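Local structure of flagellin B1 (Methanocaldococcus jannaschii DSM 2661, 5YA6) at residues 98-103 / 117-122. The protein probably assembles into the filament of the archaellum, the archaeal motility organelle, as a flagellin subunit whose globular part binds calcium. Sequence-based numbering, arbitrary orientation.
Sequences GVIQDA and IAVLLV. With CA (calcium ion), chain D.
Ile117 O accepts two backbone hydrogen bonds, from Ile100 N at 2.9 Å and Gln101 N at 3.0 Å; the first donor is tilted 28° from the carbonyl plane, the second lies in it on a lone pair. The side chain of Ile100 points toward strand 117-123 and reaches both Ile117 and Val119. Its CB sits 3.7 Å from Ile117 CG2, its CG2 branch meets that same methyl, CG1 turns the other way to Val119 CG1, and CD1 ends 3.8 Å from Val119 CG1. With CG1 anti to the carbonyl carbon (chi1 -61°), the two branches part toward the two neighbours. This is a classic beta bulge in an antiparallel pair: before it, Gly98 N to Val119 O and Val119 N to Gly98 O are hydrogen bonds of 2.8 Å each, and beyond it Gln101 O accepts from Ile117 N. A serine in place of Ile100 would probably leave Val119 CG1 without its methyl partner and open a gap over Val119 and Ile117. Gln101 runs extended past Ile117, its amide beside CD1, with OE1 hydrogen-bonded to His173 NE2 of the C-terminal histidine tag, and NE2 to Gly115 O. Past the bulge, Asp102 OD1 binds calcium at 2.3 Å, joining Asp104, Ser106, Asn113, Asp116 and a water.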
ATOM      1  N   GLY B  98      -8.716  17.505   8.769  1.00 11.97           N
ATOM      2  CA  GLY B  98      -9.915  18.395   8.600  1.00 12.73           C
ATOM      3  C   GLY B  98     -11.110  17.686   9.147  1.00 13.06           C
ATOM      4  O   GLY B  98     -11.369  16.505   8.835  1.00 13.50           O
ATOM      5  N   VAL B  99     -11.946  18.440   9.883  1.00 13.59           N
ATOM      6  CA  VAL B  99     -13.217  17.943  10.308  1.00 14.77           C
ATOM      7  C   VAL B  99     -14.255  17.969   9.162  1.00 15.49           C
ATOM      8  O   VAL B  99     -14.462  19.018   8.515  1.00 17.15           O
ATOM      9  CB  VAL B  99     -13.732  18.737  11.530  1.00 15.99           C
ATOM     10  CG1 VAL B  99     -15.128  18.265  11.947  1.00 17.29           C
ATOM     11  CG2 VAL B  99     -12.695  18.712  12.642  1.00 17.19           C
ATOM     12  N   ILE B 100     -14.905  16.848   8.874  1.00 16.44           N
ATOM     13  CA  ILE B 100     -15.966  16.766   7.861  1.00 16.91           C
ATOM     14  C   ILE B 100     -17.328  16.583   8.523  1.00 19.34           C
ATOM     15  O   ILE B 100     -18.341  17.218   8.130  1.00 20.15           O
ATOM     16  CB  ILE B 100     -15.681  15.640   6.815  1.00 16.87           C
ATOM     17  CG1 ILE B 100     -14.351  15.951   6.095  1.00 17.70           C
ATOM     18  CG2 ILE B 100     -16.816  15.533   5.814  1.00 18.17           C
ATOM     19  CD1 ILE B 100     -14.245  17.254   5.293  1.00 17.40           C
ATOM     20  N   GLN B 101     -17.390  15.743   9.536  1.00 18.70           N
ATOM     21  CA  GLN B 101     -18.618  15.518  10.259  1.00 19.05           C
ATOM     22  C   GLN B 101     -18.233  15.114  11.696  1.00 19.17           C
ATOM     23  O   GLN B 101     -17.355  14.285  11.894  1.00 17.52           O
ATOM     24  CB  GLN B 101     -19.316  14.460   9.483  1.00 24.03           C
ATOM     25  CG  GLN B 101     -20.546  13.888  10.066  1.00 26.93           C
ATOM     26  CD  GLN B 101     -21.193  12.992   9.029  1.00 27.79           C
ATOM     27  OE1 GLN B 101     -21.571  13.457   7.938  1.00 28.77           O
ATOM     28  NE2 GLN B 101     -21.260  11.697   9.323  1.00 29.28           N
ATOM     29  N   ASP B 102     -18.777  15.785  12.705  1.00 17.01           N
ATOM     30  CA  ASP B 102     -18.398  15.474  14.067  1.00 16.72           C
ATOM     31  C   ASP B 102     -19.452  16.066  15.040  1.00 18.17           C
ATOM     32  O   ASP B 102     -19.264  17.151  15.499  1.00 20.19           O
ATOM     33  CB  ASP B 102     -17.015  16.052  14.323  1.00 16.04           C
ATOM     34  CG  ASP B 102     -16.518  15.824  15.716  1.00 15.11           C
ATOM     35  OD1 ASP B 102     -17.073  14.960  16.453  1.00 15.62           O
ATOM     36  OD2 ASP B 102     -15.544  16.456  16.018  1.00 16.62           O
ATOM     37  N   ALA B 103     -20.488  15.291  15.359  1.00 21.43           N
ATOM     38  CA  ALA B 103     -21.658  15.809  16.176  1.00 19.56           C
ATOM     39  C   ALA B 103     -21.234  16.304  17.550  1.00 24.06           C
ATOM     40  O   ALA B 103     -21.655  17.400  18.006  1.00 24.63           O
ATOM     41  CB  ALA B 103     -22.704  14.696  16.328  1.00 20.95           C
ATOM     42  N   ILE B 117     -16.534  11.879  10.377  1.00 14.59           N
ATOM     43  CA  ILE B 117     -15.748  11.814   9.152  1.00 14.11           C
ATOM     44  C   ILE B 117     -14.633  12.841   9.303  1.00 13.24           C
ATOM     45  O   ILE B 117     -14.882  14.014   9.602  1.00 14.03           O
ATOM     46  CB  ILE B 117     -16.545  12.062   7.841  1.00 15.20           C
ATOM     47  CG1 ILE B 117     -17.709  11.088   7.751  1.00 16.94           C
ATOM     48  CG2 ILE B 117     -15.633  11.951   6.605  1.00 16.53           C
ATOM     49  CD1 ILE B 117     -18.663  11.453   6.600  1.00 19.44           C
ATOM     50  N   ALA B 118     -13.404  12.398   9.040  1.00 12.63           N
ATOM     51  CA  ALA B 118     -12.272  13.281   9.008  1.00 11.52           C
ATOM     52  C   ALA B 118     -11.635  13.205   7.633  1.00 11.79           C
ATOM     53  O   ALA B 118     -11.779  12.210   6.937  1.00 12.80           O
ATOM     54  CB  ALA B 118     -11.244  12.925  10.053  1.00 12.87           C
ATOM     55  N   VAL B 119     -10.876  14.231   7.257  1.00 10.98           N
ATOM     56  CA  VAL B 119     -10.092  14.164   6.018  1.00 12.62           C
ATOM     57  C   VAL B 119      -8.641  14.395   6.369  1.00 11.47           C
ATOM     58  O   VAL B 119      -8.315  15.226   7.236  1.00 12.68           O
ATOM     59  CB  VAL B 119     -10.646  15.159   4.957  1.00 12.97           C
ATOM     60  CG1 VAL B 119     -10.538  16.600   5.448  1.00 14.19           C
ATOM     61  CG2 VAL B 119      -9.945  14.972   3.632  1.00 14.00           C
ATOM     62  N   LEU B 120      -7.713  13.638   5.769  1.00 11.40           N
ATOM     63  CA  LEU B 120      -6.275  13.847   5.973  1.00 11.23           C
ATOM     64  C   LEU B 120      -5.859  14.662   4.789  1.00 11.47           C
ATOM     65  O   LEU B 120      -5.935  14.218   3.651  1.00 11.08           O
ATOM     66  CB  LEU B 120      -5.523  12.506   6.034  1.00 11.96           C
ATOM     67  CG  LEU B 120      -6.175  11.469   6.952  1.00 12.29           C
ATOM     68  CD1 LEU B 120      -5.295  10.214   6.898  1.00 12.55           C
ATOM     69  CD2 LEU B 120      -6.332  11.939   8.405  1.00 12.75           C
ATOM     70  N   LEU B 121      -5.355  15.843   5.072  1.00 11.12           N
ATOM     71  CA  LEU B 121      -4.845  16.736   4.061  1.00 11.52           C
ATOM     72  C   LEU B 121      -3.321  16.502   3.923  1.00 11.35           C
ATOM     73  O   LEU B 121      -2.532  16.702   4.851  1.00 12.33           O
ATOM     74  CB  LEU B 121      -5.189  18.202   4.479  1.00 11.91           C
ATOM     75  CG  LEU B 121      -6.664  18.497   4.794  1.00 13.49           C
ATOM     76  CD1 LEU B 121      -6.757  19.934   5.331  1.00 14.16           C
ATOM     77  CD2 LEU B 121      -7.566  18.237   3.596  1.00 13.55           C
ATOM     78  N   VAL B 122      -2.909  16.131   2.711  1.00 11.77           N
ATOM     79  CA  VAL B 122      -1.518  15.803   2.380  1.00 11.38           C
ATOM     80  C   VAL B 122      -1.010  16.628   1.198  1.00 12.16           C
ATOM     81  O   VAL B 122      -1.694  16.693   0.171  1.00 11.59           O
ATOM     82  CB  VAL B 122      -1.372  14.280   2.046  1.00 12.44           C
ATOM     83  CG1 VAL B 122       0.074  13.920   1.688  1.00 11.81           C
ATOM     84  CG2 VAL B 122      -1.835  13.458   3.236  1.00 12.49           C
TER
HETATM   85 CA    CA D 301     -17.199  12.836  17.227  1.00 17.45          CA
HETATM   86  O   HOH W   1     -19.639  12.647  17.291  1.00 18.74           O